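Local coordinates for protein putative pectin lyase (Geobacillus virus E2, PDB 7CHU) that is a bacteriophage tailspike protein with a pectate-lyase-like beta-helix, which probably recognises and may cleave polysaccharide on the surface of the host cell, at residues F117-Y122 with M142-I147; R136-G141 with G173-C178; V92-A97 with S126-N131; I187-K192 with F202-C207; L196-D201 with D219-G224. One frame throughout, in Å; residues are numbered along the deposited sequence.

In the fold
All five contacts lie toward the N-terminal end of the parallel beta-helix. Contact 3 sets helix 92-97 against an early strand; its Ile94 packs on Phe117 and Tyr122 of contact 1, the two centres being 15 Å apart. Contacts 1 and 2, with centres 9 Å apart, join directly: Thr145 of the first bonds to Ala140 of the second. Contact 2 passes on to contact 5 (centres 11 Å apart) through its strand 173-175 and the salt bridge from Lys176 to Asp201. Contact 4 fills the interior beside them, where Leu191 and Phe202 meet Phe199 and Ile222 of contact 5. Contacts 1, 2 and 5 also touch neighbouring subunits of the trimer, contact 4 only weakly.

Contact 1 of 5, residues F117-Y122 with M142-I147; sequences FPTGTY and MSATCI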
# COMPACT_ATOMS: atom_id res chain seq x y z
N PHE A 117 -8.58 15.23 -23.55
CA PHE A 117 -7.71 15.14 -24.74
C PHE A 117 -7.95 13.77 -25.37
O PHE A 117 -7.47 12.76 -24.83
CB PHE A 117 -6.22 15.27 -24.37
CG PHE A 117 -5.80 16.59 -23.78
CD1 PHE A 117 -6.25 16.99 -22.53
CD2 PHE A 117 -4.90 17.39 -24.46
CE1 PHE A 117 -5.85 18.21 -22.00
CE2 PHE A 117 -4.49 18.62 -23.93
CZ PHE A 117 -4.97 19.03 -22.70
N PRO A 118 -8.64 13.67 -26.51
CA PRO A 118 -8.86 12.36 -27.14
C PRO A 118 -7.55 11.78 -27.64
O PRO A 118 -6.52 12.47 -27.74
CB PRO A 118 -9.80 12.66 -28.32
CG PRO A 118 -10.36 14.05 -28.05
CD PRO A 118 -9.29 14.76 -27.27
N THR A 119 -7.60 10.48 -27.93
CA THR A 119 -6.46 9.77 -28.51
C THR A 119 -5.77 10.61 -29.57
O THR A 119 -6.43 11.21 -30.43
CB THR A 119 -6.95 8.46 -29.12
OG1 THR A 119 -7.42 7.61 -28.07
CG2 THR A 119 -5.81 7.76 -29.87
N GLY A 120 -4.46 10.73 -29.47
CA GLY A 120 -3.73 11.53 -30.44
C GLY A 120 -2.37 11.96 -29.93
O GLY A 120 -2.00 11.76 -28.78
N THR A 121 -1.63 12.58 -30.85
CA THR A 121 -0.32 13.14 -30.61
C THR A 121 -0.45 14.65 -30.74
O THR A 121 -0.82 15.14 -31.81
CB THR A 121 0.67 12.59 -31.63
OG1 THR A 121 0.77 11.17 -31.48
CG2 THR A 121 2.05 13.20 -31.47
N TYR A 122 -0.17 15.39 -29.67
CA TYR A 122 -0.40 16.83 -29.62
C TYR A 122 0.94 17.56 -29.59
O TYR A 122 1.63 17.57 -28.56
CB TYR A 122 -1.25 17.19 -28.40
CG TYR A 122 -2.64 16.60 -28.45
CD1 TYR A 122 -2.88 15.29 -28.07
CD2 TYR A 122 -3.71 17.36 -28.91
CE1 TYR A 122 -4.14 14.74 -28.13
CE2 TYR A 122 -5.01 16.82 -28.98
CZ TYR A 122 -5.20 15.51 -28.57
OH TYR A 122 -6.44 14.93 -28.61
N MET A 142 -2.41 6.48 -20.87
CA MET A 142 -1.07 6.98 -20.55
C MET A 142 -0.14 7.11 -21.76
O MET A 142 0.88 7.80 -21.67
CB MET A 142 -0.40 6.08 -19.51
CG MET A 142 0.73 6.79 -18.71
SD MET A 142 1.43 5.76 -17.38
CE MET A 142 0.10 4.61 -17.23
N SER A 143 -0.43 6.42 -22.86
CA SER A 143 0.29 6.62 -24.11
C SER A 143 -0.61 6.99 -25.27
O SER A 143 -0.14 7.62 -26.23
CB SER A 143 1.09 5.35 -24.47
OG SER A 143 1.96 5.51 -25.57
N ALA A 144 -1.90 6.64 -25.20
CA ALA A 144 -2.84 6.93 -26.28
C ALA A 144 -2.97 8.42 -26.52
O ALA A 144 -3.12 8.86 -27.67
CB ALA A 144 -4.22 6.34 -25.93
N THR A 145 -2.96 9.21 -25.45
CA THR A 145 -2.92 10.66 -25.53
C THR A 145 -1.49 11.07 -25.17
O THR A 145 -1.05 10.85 -24.04
CB THR A 145 -3.92 11.31 -24.58
OG1 THR A 145 -5.25 10.96 -24.97
CG2 THR A 145 -3.77 12.85 -24.63
N CYS A 146 -0.77 11.64 -26.14
CA CYS A 146 0.64 11.98 -25.93
C CYS A 146 0.91 13.42 -26.36
O CYS A 146 0.71 13.78 -27.53
CB CYS A 146 1.54 11.01 -26.69
SG CYS A 146 3.34 11.31 -26.41
N ILE A 147 1.39 14.23 -25.43
CA ILE A 147 1.81 15.60 -25.72
C ILE A 147 3.29 15.55 -26.12
O ILE A 147 4.12 15.04 -25.36
CB ILE A 147 1.60 16.51 -24.51
CG1 ILE A 147 0.19 16.31 -23.88
CG2 ILE A 147 1.85 17.96 -24.87
CD1 ILE A 147 -1.00 16.62 -24.78
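Gly120-Tyr122 and Thr145-Ile147 pair as parallel strands, with Thr145, Ile147 and the two aromatic rings packing on the inner side, in the early coils of what the family makes a right-handed beta-helix. The backbone carries the pairing: Gly120 N donates to Ala144 O, Cys146 N to Gly120 O (2.9 Å) and Tyr122 N to Cys146 O (2.8 Å). Gly120, where the chain passes from the turn at Pro118-Thr119 into the strand, has backbone angles that call for glycine.

Thr145 is the side chain to watch. Its OG1 lies beside the backbone N (chi1 -63°) and donates to Phe117 O over 2.9 Å, coming from above that carbonyl's plane, while it also takes a bond from Ala140 N. The other branch points into the apolar layer: CG2 rests 3.5 Å from Phe117 CB and 4.0 Å from Tyr122 CE1. One step along, Ile147 bends so that CD1 meets Tyr122 CB at 3.7 Å and Phe117 CD2 at 4.0 Å, its chain running roughly at right angles to that of Phe117. Tyr122 folds back over its own turn, and OH donates to Pro118 O at 2.6 Å; that carbonyl oxygen meets the ring at its edge. On the outer side, Thr119 OG1 bonds to Gly112 O of the second subunit.

The threonine hydroxyl both gives and receives a hydrogen bond, so its rotation is set, and the buried phenol is satisfied within its own turn, so neither polar group is left without a partner among the apolar side chains around it.

Contact 2 of 5, residues R136-G141 with G173-C178; sequences RLVGAG and GIEKMC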
# COMPACT_ATOMS: atom_id res chain seq x y z
N ARG A 136 -8.84 19.50 -14.27
CA ARG A 136 -8.20 18.21 -14.47
C ARG A 136 -7.96 18.00 -15.96
O ARG A 136 -8.89 18.16 -16.76
CB ARG A 136 -9.05 17.07 -13.92
CG ARG A 136 -8.86 16.82 -12.44
CD ARG A 136 -9.54 15.52 -12.07
NE ARG A 136 -10.99 15.64 -12.17
CZ ARG A 136 -11.80 14.67 -12.59
NH1 ARG A 136 -11.31 13.50 -12.98
NH2 ARG A 136 -13.10 14.89 -12.64
N LEU A 137 -6.73 17.63 -16.33
CA LEU A 137 -6.37 17.29 -17.70
C LEU A 137 -6.42 15.77 -17.85
O LEU A 137 -5.61 15.05 -17.25
CB LEU A 137 -5.00 17.83 -18.07
CG LEU A 137 -4.66 19.29 -17.75
CD1 LEU A 137 -3.21 19.64 -18.17
CD2 LEU A 137 -5.66 20.26 -18.40
N VAL A 138 -7.33 15.27 -18.68
CA VAL A 138 -7.60 13.84 -18.80
C VAL A 138 -7.46 13.45 -20.27
O VAL A 138 -8.06 14.08 -21.13
CB VAL A 138 -9.00 13.50 -18.29
CG1 VAL A 138 -9.31 12.00 -18.49
CG2 VAL A 138 -9.17 13.93 -16.82
N GLY A 139 -6.67 12.40 -20.54
CA GLY A 139 -6.57 11.83 -21.87
C GLY A 139 -7.22 10.46 -21.97
O GLY A 139 -7.92 9.99 -21.08
N ALA A 140 -6.98 9.81 -23.11
CA ALA A 140 -7.57 8.51 -23.38
C ALA A 140 -6.73 7.33 -22.89
O ALA A 140 -7.18 6.18 -22.96
CB ALA A 140 -7.82 8.36 -24.88
N GLY A 141 -5.53 7.60 -22.37
CA GLY A 141 -4.63 6.56 -21.90
C GLY A 141 -3.22 7.09 -21.75
O GLY A 141 -2.86 8.05 -22.45
N GLY A 173 -5.18 18.40 -11.52
CA GLY A 173 -4.65 17.06 -11.74
C GLY A 173 -4.45 16.75 -13.21
O GLY A 173 -4.88 17.49 -14.10
N ILE A 174 -3.75 15.63 -13.43
CA ILE A 174 -3.55 15.02 -14.74
C ILE A 174 -3.92 13.55 -14.61
O ILE A 174 -3.57 12.91 -13.61
CB ILE A 174 -2.09 15.17 -15.23
CG1 ILE A 174 -1.66 16.65 -15.31
CG2 ILE A 174 -1.89 14.46 -16.58
CD1 ILE A 174 -0.23 16.85 -15.75
N GLU A 175 -4.60 13.00 -15.61
CA GLU A 175 -4.93 11.58 -15.65
C GLU A 175 -4.80 11.06 -17.07
O GLU A 175 -5.19 11.74 -18.02
CB GLU A 175 -6.36 11.30 -15.15
CG GLU A 175 -6.72 11.79 -13.76
CD GLU A 175 -8.24 11.68 -13.49
OE1 GLU A 175 -8.86 10.73 -14.01
OE2 GLU A 175 -8.81 12.54 -12.79
N LYS A 176 -4.22 9.88 -17.21
CA LYS A 176 -4.30 9.08 -18.43
C LYS A 176 -3.77 9.81 -19.68
O LYS A 176 -4.45 9.91 -20.71
CB LYS A 176 -5.75 8.63 -18.65
CG LYS A 176 -6.39 7.96 -17.48
CD LYS A 176 -5.76 6.61 -17.27
CE LYS A 176 -6.39 5.82 -16.12
NZ LYS A 176 -5.74 4.46 -16.09
N MET A 177 -2.51 10.25 -19.61
CA MET A 177 -1.85 10.85 -20.76
C MET A 177 -0.34 10.89 -20.48
O MET A 177 0.10 10.75 -19.34
CB MET A 177 -2.39 12.26 -21.06
CG MET A 177 -1.87 13.35 -20.11
SD MET A 177 -2.34 15.05 -20.64
CE MET A 177 -4.08 14.89 -20.45
N CYS A 178 0.44 11.09 -21.55
CA CYS A 178 1.91 11.16 -21.50
C CYS A 178 2.36 12.54 -21.94
O CYS A 178 1.78 13.12 -22.87
CB CYS A 178 2.59 10.09 -22.41
SG CYS A 178 4.45 10.01 -22.34
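Glu175 OE2 takes a bond from Arg136 NH1 at 2.7 Å, the N-H pointing well at the oxygen (161°). The nitrogen arrives on the syn side of the carboxylate, somewhat out of its plane, whereas the oxygen lies practically in the plane of the guanidinium. A bend at chi3 (-68°) turns the guanidinium toward the acid; CD, on the near side of that bend, lies 3.2 Å from OE2. The arginine is shared with the trimer: NH2 bonds to Ala140 O of the third subunit, and Lys176 of that subunit forms a long, weak ion pair with the same OE2. Val138 lies alongside the glutamate, CG2 against its CD.

Beneath these side chains run two parallel strands of successive coils of the beta-helix, bonded from Leu137 N to Gly173 O, from Glu175 N to Leu137 O (2.8 Å) and from Gly139 N to Glu175 O (3.0 Å). Lys176 then takes a left-handed conformation that turns the chain into the next wall; its NZ makes a salt bridge to Asp201. Gly139 has no side chain, and Lys176 O approaches its CA to 3.1 Å. That same oxygen accepts from Gly141 N, well above its carbonyl plane. On the inner side, the bent chain of Met177 reaches back, placing CE 3.9 Å from Leu137 CB and 3.6 Å from Gly139 N.

Contact 3 of 5, residues V92-A97 with S126-N131; sequences VAIQNA and SKITIN
Gln95 spans the gap from helix 92-97 to Thr129, joining the helix at the N-terminal end of the beta-helix to one of its early strands, 128-130. Helix and strand run almost in the same direction, their axes 8.5 Å apart. From CB the chain leaves with CG anti to the backbone N (chi1 -171°), and a bend at chi2 swings the amide across; CB and CG act as the spacer. CD then sits opposite the Thr129 backbone, about equally far from its N and its O. Beyond it the two ends of the amide part. OE1 accepts from Thr129 N at 2.9 Å, on a lone pair and in the plane of the amide. NE2 donates to Thr129 O at 3.0 Å along a nearly straight line (176°), again on a lone pair. One residue's backbone is thus held at both N and O, much as a neighbouring strand would hold it, and the flat amide cannot easily turn.

Each tip atom has more to do. NE2 also bonds to Asn99 OD1, one helical turn further on. OE1 lies 3.4 Å from Ile128 CA and receives a bond from a water, which donates a second bond to Lys127 O at 2.8 Å. Next to this polar link, Ile94 and Ile128 cross at about a right angle on the buried side, Ile94 CG2 meeting Ile128 CD1 at 3.7 Å.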
# COMPACT_ATOMS: atom_id res chain seq x y z
N VAL A 92 -2.10 26.53 -29.11
CA VAL A 92 -3.09 27.58 -28.87
C VAL A 92 -4.47 26.97 -28.63
O VAL A 92 -5.23 27.43 -27.77
CB VAL A 92 -3.11 28.59 -30.04
CG1 VAL A 92 -4.27 29.58 -29.89
CG2 VAL A 92 -1.77 29.33 -30.11
N ALA A 93 -4.80 25.90 -29.35
CA ALA A 93 -6.11 25.28 -29.18
C ALA A 93 -6.24 24.69 -27.78
O ALA A 93 -7.29 24.85 -27.13
CB ALA A 93 -6.34 24.23 -30.26
N ILE A 94 -5.18 24.05 -27.28
CA ILE A 94 -5.23 23.46 -25.94
C ILE A 94 -5.35 24.56 -24.89
O ILE A 94 -6.14 24.45 -23.95
CB ILE A 94 -3.99 22.57 -25.69
CG1 ILE A 94 -4.03 21.31 -26.57
CG2 ILE A 94 -3.90 22.17 -24.20
CD1 ILE A 94 -2.68 20.57 -26.63
N GLN A 95 -4.57 25.63 -25.03
CA GLN A 95 -4.68 26.74 -24.08
C GLN A 95 -6.08 27.35 -24.11
O GLN A 95 -6.67 27.63 -23.05
CB GLN A 95 -3.63 27.81 -24.39
CG GLN A 95 -3.51 28.90 -23.33
CD GLN A 95 -2.98 28.35 -22.02
OE1 GLN A 95 -1.79 28.09 -21.89
NE2 GLN A 95 -3.87 28.15 -21.05
N ASN A 96 -6.64 27.55 -25.31
CA ASN A 96 -8.00 28.08 -25.42
C ASN A 96 -9.00 27.16 -24.72
O ASN A 96 -9.90 27.64 -24.02
CB ASN A 96 -8.37 28.29 -26.90
CG ASN A 96 -7.69 29.52 -27.48
OD1 ASN A 96 -7.14 30.32 -26.74
ND2 ASN A 96 -7.76 29.70 -28.80
N ALA A 97 -8.85 25.85 -24.89
CA ALA A 97 -9.73 24.90 -24.20
C ALA A 97 -9.65 25.06 -22.70
O ALA A 97 -10.67 25.15 -22.02
CB ALA A 97 -9.37 23.47 -24.60
N SER A 126 5.06 25.77 -26.85
CA SER A 126 5.36 26.71 -25.79
C SER A 126 4.49 26.36 -24.60
O SER A 126 3.52 25.60 -24.71
CB SER A 126 5.15 28.17 -26.22
OG SER A 126 3.78 28.48 -26.39
N LYS A 127 4.87 26.92 -23.46
CA LYS A 127 4.31 26.56 -22.16
C LYS A 127 2.80 26.72 -22.17
O LYS A 127 2.28 27.75 -22.63
CB LYS A 127 4.95 27.44 -21.10
CG LYS A 127 4.39 27.28 -19.71
CD LYS A 127 5.06 28.26 -18.72
CE LYS A 127 4.78 29.73 -19.04
NZ LYS A 127 5.22 30.61 -17.91
N ILE A 128 2.09 25.71 -21.66
CA ILE A 128 0.65 25.76 -21.45
C ILE A 128 0.39 25.92 -19.96
O ILE A 128 0.89 25.13 -19.15
CB ILE A 128 -0.03 24.49 -22.00
CG1 ILE A 128 0.04 24.49 -23.54
CG2 ILE A 128 -1.49 24.42 -21.53
CD1 ILE A 128 -0.31 23.15 -24.16
N THR A 129 -0.42 26.91 -19.59
CA THR A 129 -0.58 27.28 -18.20
C THR A 129 -1.98 26.94 -17.70
O THR A 129 -2.98 27.15 -18.40
CB THR A 129 -0.29 28.78 -18.00
OG1 THR A 129 -1.24 29.55 -18.75
CG2 THR A 129 1.12 29.12 -18.47
N ILE A 130 -2.04 26.41 -16.48
CA ILE A 130 -3.27 26.13 -15.77
C ILE A 130 -3.21 26.98 -14.50
O ILE A 130 -2.42 26.69 -13.59
CB ILE A 130 -3.41 24.63 -15.43
CG1 ILE A 130 -3.43 23.78 -16.70
CG2 ILE A 130 -4.72 24.38 -14.67
CD1 ILE A 130 -2.08 23.39 -17.26
N ASN A 131 -4.00 28.05 -14.45
CA ASN A 131 -3.89 29.02 -13.36
C ASN A 131 -5.14 29.07 -12.49
O ASN A 131 -5.25 29.97 -11.65
CB ASN A 131 -3.62 30.44 -13.88
CG ASN A 131 -2.42 30.53 -14.79
OD1 ASN A 131 -2.52 31.09 -15.86
ND2 ASN A 131 -1.25 30.02 -14.34
O HOH W 1 -0.06 28.82 -23.84

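Contact 4 of 5, residues I187-K192 with F202-C207; sequences IGVSLK and FGVRYC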
# COMPACT_ATOMS: atom_id res chain seq x y z
N ILE A 187 10.75 21.18 -19.06
CA ILE A 187 10.18 20.47 -17.92
C ILE A 187 8.89 19.81 -18.40
O ILE A 187 8.15 20.39 -19.19
CB ILE A 187 9.92 21.44 -16.75
CG1 ILE A 187 11.25 22.02 -16.23
CG2 ILE A 187 9.11 20.74 -15.62
CD1 ILE A 187 11.08 23.28 -15.40
N GLY A 188 8.63 18.58 -17.97
CA GLY A 188 7.40 17.95 -18.41
C GLY A 188 6.20 18.60 -17.78
O GLY A 188 5.32 19.13 -18.48
N VAL A 189 6.16 18.60 -16.46
CA VAL A 189 5.05 19.15 -15.70
C VAL A 189 5.64 19.93 -14.54
O VAL A 189 6.53 19.42 -13.84
CB VAL A 189 4.10 18.06 -15.16
CG1 VAL A 189 3.04 18.66 -14.23
CG2 VAL A 189 3.48 17.26 -16.30
N SER A 190 5.15 21.14 -14.33
CA SER A 190 5.55 21.98 -13.21
C SER A 190 4.35 22.24 -12.31
O SER A 190 3.30 22.67 -12.79
CB SER A 190 6.11 23.32 -13.70
OG SER A 190 6.63 24.06 -12.62
N LEU A 191 4.54 22.02 -11.01
CA LEU A 191 3.52 22.21 -9.99
C LEU A 191 4.04 23.17 -8.93
O LEU A 191 5.15 22.98 -8.41
CB LEU A 191 3.12 20.87 -9.32
CG LEU A 191 2.74 19.66 -10.19
CD1 LEU A 191 2.31 18.44 -9.32
CD2 LEU A 191 1.63 20.00 -11.18
N LYS A 192 3.27 24.21 -8.62
CA LYS A 192 3.73 25.20 -7.65
C LYS A 192 2.54 25.77 -6.90
O LYS A 192 1.57 26.20 -7.53
CB LYS A 192 4.50 26.34 -8.33
CG LYS A 192 4.96 27.44 -7.36
CD LYS A 192 5.94 28.38 -8.03
CE LYS A 192 6.39 29.47 -7.08
NZ LYS A 192 7.52 30.27 -7.67
N PHE A 202 -0.19 8.78 -15.32
CA PHE A 202 0.28 9.69 -16.35
C PHE A 202 1.79 9.54 -16.45
O PHE A 202 2.44 9.10 -15.50
CB PHE A 202 -0.14 11.14 -16.09
CG PHE A 202 0.69 11.89 -15.06
CD1 PHE A 202 0.48 11.70 -13.72
CD2 PHE A 202 1.61 12.85 -15.44
CE1 PHE A 202 1.20 12.43 -12.77
CE2 PHE A 202 2.32 13.58 -14.51
CZ PHE A 202 2.11 13.36 -13.16
N GLY A 203 2.31 9.83 -17.63
CA GLY A 203 3.73 9.63 -17.93
C GLY A 203 4.43 10.93 -18.22
O GLY A 203 3.83 11.86 -18.78
N VAL A 204 5.69 11.02 -17.82
CA VAL A 204 6.57 12.14 -18.14
C VAL A 204 7.89 11.52 -18.54
O VAL A 204 8.56 10.88 -17.72
CB VAL A 204 6.75 13.11 -16.97
CG1 VAL A 204 7.67 14.24 -17.39
CG2 VAL A 204 5.41 13.70 -16.54
N ARG A 205 8.27 11.68 -19.81
CA ARG A 205 9.39 10.95 -20.35
C ARG A 205 10.18 11.82 -21.32
O ARG A 205 9.61 12.64 -22.03
CB ARG A 205 8.93 9.66 -21.06
CG ARG A 205 8.11 8.71 -20.17
CD ARG A 205 7.65 7.46 -20.94
NE ARG A 205 8.78 6.56 -21.17
CZ ARG A 205 8.81 5.61 -22.10
NH1 ARG A 205 7.77 5.41 -22.91
NH2 ARG A 205 9.90 4.85 -22.20
N TYR A 206 11.50 11.62 -21.33
CA TYR A 206 12.40 12.22 -22.32
C TYR A 206 12.43 13.75 -22.23
O TYR A 206 12.60 14.43 -23.25
CB TYR A 206 12.05 11.78 -23.74
CG TYR A 206 12.09 10.29 -23.92
CD1 TYR A 206 13.31 9.62 -24.02
CD2 TYR A 206 10.92 9.54 -24.00
CE1 TYR A 206 13.36 8.25 -24.18
CE2 TYR A 206 10.96 8.16 -24.15
CZ TYR A 206 12.19 7.52 -24.24
OH TYR A 206 12.23 6.16 -24.41
N CYS A 207 12.28 14.29 -21.02
CA CYS A 207 12.44 15.72 -20.80
C CYS A 207 13.86 15.97 -20.31
O CYS A 207 14.28 15.38 -19.31
CB CYS A 207 11.43 16.23 -19.77
SG CYS A 207 9.73 16.02 -20.25
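Phe202 opens the second segment by turning its ring toward Val189: CE2 stands 4.3 Å from Val189 CG2, at a slant to the ring plane. With CG between the backbone N and the carbonyl carbon (chi1 79°), the ring swings into the interior, where it also meets the ring of Phe199. Two residues on, Val204 again points inward and uses both its branches. CG2 touches Val189 CG2 at 4.1 Å, the two valines crossing near a right angle, while CG1 lies 3.9 Å from Gly188 CA. Val189 CG2 therefore fits against both Phe202 and Val204. The segment closes with Cys207, whose SG comes to 3.5 Å from Gly188 CA and 3.6 Å from Gly188 N. Between the valine methyl and the sulfur there is space for a glycine backbone and little else, and it is here that the first segment turns its corner. Asn230 steadies the end of the second segment, bonding to Val204 O and Cys207 N.

No hydrogen bond passes between the two segments. Strands 189-192 and 202-205 belong to different walls, and their inward side chains meeting across the middle form the apolar interior characteristic of a parallel beta-helix.

Contact 5 of 5, residues L196-D201 with D219-G224; sequences LGRFLD and DTNIIG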
# COMPACT_ATOMS: atom_id res chain seq x y z
N LEU A 196 -4.11 19.75 -2.62
CA LEU A 196 -5.15 18.74 -2.88
C LEU A 196 -5.19 18.33 -4.36
O LEU A 196 -6.26 18.11 -4.93
CB LEU A 196 -6.51 19.24 -2.40
CG LEU A 196 -6.57 19.32 -0.87
CD1 LEU A 196 -7.43 20.46 -0.33
CD2 LEU A 196 -7.05 18.00 -0.35
N GLY A 197 -4.01 18.20 -4.96
CA GLY A 197 -3.93 17.67 -6.31
C GLY A 197 -4.20 16.17 -6.34
O GLY A 197 -3.93 15.44 -5.38
N ARG A 198 -4.75 15.72 -7.47
CA ARG A 198 -5.08 14.32 -7.70
C ARG A 198 -4.59 13.92 -9.09
O ARG A 198 -5.19 14.31 -10.09
CB ARG A 198 -6.58 14.07 -7.56
CG ARG A 198 -7.15 14.27 -6.14
CD ARG A 198 -6.53 13.31 -5.15
NE ARG A 198 -7.21 13.26 -3.85
CZ ARG A 198 -6.80 13.89 -2.76
NH1 ARG A 198 -5.70 14.67 -2.79
NH2 ARG A 198 -7.48 13.75 -1.62
N PHE A 199 -3.54 13.11 -9.16
CA PHE A 199 -2.95 12.68 -10.42
C PHE A 199 -3.03 11.15 -10.51
O PHE A 199 -2.82 10.45 -9.51
CB PHE A 199 -1.47 13.13 -10.52
CG PHE A 199 -1.28 14.64 -10.51
CD1 PHE A 199 -1.46 15.37 -9.35
CD2 PHE A 199 -0.90 15.30 -11.66
CE1 PHE A 199 -1.29 16.76 -9.33
CE2 PHE A 199 -0.71 16.69 -11.67
CZ PHE A 199 -0.91 17.42 -10.50
N LEU A 200 -3.35 10.63 -11.70
CA LEU A 200 -3.49 9.17 -11.86
C LEU A 200 -2.95 8.72 -13.21
O LEU A 200 -3.38 9.23 -14.25
CB LEU A 200 -4.97 8.74 -11.72
CG LEU A 200 -5.28 7.25 -11.93
CD1 LEU A 200 -4.58 6.38 -10.86
CD2 LEU A 200 -6.80 6.98 -11.95
N ASP A 201 -2.06 7.74 -13.21
CA ASP A 201 -1.63 7.05 -14.44
C ASP A 201 -1.27 8.05 -15.54
O ASP A 201 -1.96 8.19 -16.55
CB ASP A 201 -2.72 6.09 -14.92
CG ASP A 201 -2.98 4.93 -13.94
OD1 ASP A 201 -2.07 4.60 -13.13
OD2 ASP A 201 -4.10 4.36 -13.99
N ASP A 219 -0.44 18.14 0.10
CA ASP A 219 -1.61 17.24 0.17
C ASP A 219 -2.03 16.73 -1.21
O ASP A 219 -3.19 16.81 -1.61
CB ASP A 219 -2.79 17.93 0.86
CG ASP A 219 -2.47 18.35 2.30
OD1 ASP A 219 -2.20 17.48 3.15
OD2 ASP A 219 -2.54 19.56 2.62
N THR A 220 -1.07 16.20 -1.96
CA THR A 220 -1.31 15.80 -3.33
C THR A 220 -0.98 14.33 -3.53
O THR A 220 0.10 13.86 -3.16
CB THR A 220 -0.48 16.73 -4.25
OG1 THR A 220 -1.06 18.03 -4.12
CG2 THR A 220 -0.52 16.30 -5.70
N ASN A 221 -1.94 13.58 -4.10
CA ASN A 221 -1.80 12.16 -4.37
C ASN A 221 -1.40 11.93 -5.82
O ASN A 221 -2.02 12.49 -6.74
CB ASN A 221 -3.10 11.39 -4.10
CG ASN A 221 -3.50 11.40 -2.66
OD1 ASN A 221 -2.69 11.70 -1.78
ND2 ASN A 221 -4.75 11.06 -2.39
N ILE A 222 -0.40 11.10 -6.03
CA ILE A 222 0.13 10.79 -7.35
C ILE A 222 0.22 9.27 -7.45
O ILE A 222 1.11 8.67 -6.84
CB ILE A 222 1.49 11.45 -7.60
CG1 ILE A 222 1.34 12.98 -7.50
CG2 ILE A 222 2.05 11.04 -8.98
CD1 ILE A 222 2.67 13.71 -7.37
N ILE A 223 -0.68 8.67 -8.21
CA ILE A 223 -0.81 7.22 -8.32
C ILE A 223 -0.41 6.79 -9.72
O ILE A 223 -0.90 7.34 -10.70
CB ILE A 223 -2.26 6.78 -7.99
CG1 ILE A 223 -2.68 7.28 -6.61
CG2 ILE A 223 -2.43 5.24 -8.10
CD1 ILE A 223 -4.18 7.08 -6.34
N GLY A 224 0.49 5.81 -9.82
CA GLY A 224 0.81 5.22 -11.11
C GLY A 224 1.62 6.09 -12.06
O GLY A 224 1.62 5.84 -13.29
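Phe199, Asn221 and Ile223 carry this pairing of parallel strands. Phe199 is fixed by its backbone first: its N donates to Asn221 O at 2.9 Å, and its O accepts from Ile223 N at 3.1 Å, that donor standing above the carbonyl plane. The ring turns inward and meets two neighbours at a slant, CE1 lying 3.7 Å from Thr220 CG2 and CD1 4.1 Å from Ile222 CG1, while Asn221 O looks at the ring edge. Thr220 uses its other branch as well, OG1 accepting from Gly197 N and bonding to Trp218 O.

These strands are successive rungs of the beta-helix, with Phe199 and Ile222 on the inner side and Arg198, Asn221, Leu200 and Ile223 on the other, where the third subunit meets Arg198 and Asn221. There Asn221 lies beside Arg198 and the two flat groups stack: ND2 sits 3.5 Å above the centre of the guanidinium, the planes 22° apart. A bend at chi2 (-62°) brings the arginine alongside in this way. Its NH1 donates to Gly197 O at 3.2 Å, and Asn221 N reaches the same oxygen at 3.0 Å from the opposite face of the carbonyl. The other two nitrogens of Arg198 turn to the neighbouring chain: NE forms a salt bridge with Asp201 of the third subunit, and NH2 bonds to Gly224 O of the third subunit.

Further along, Ile223 crosses Leu200, whose CD1 lies 3.7 Å from Ile223 CG2. Past this pair, Asp201 N donates to Ile223 O at the corner of the chain.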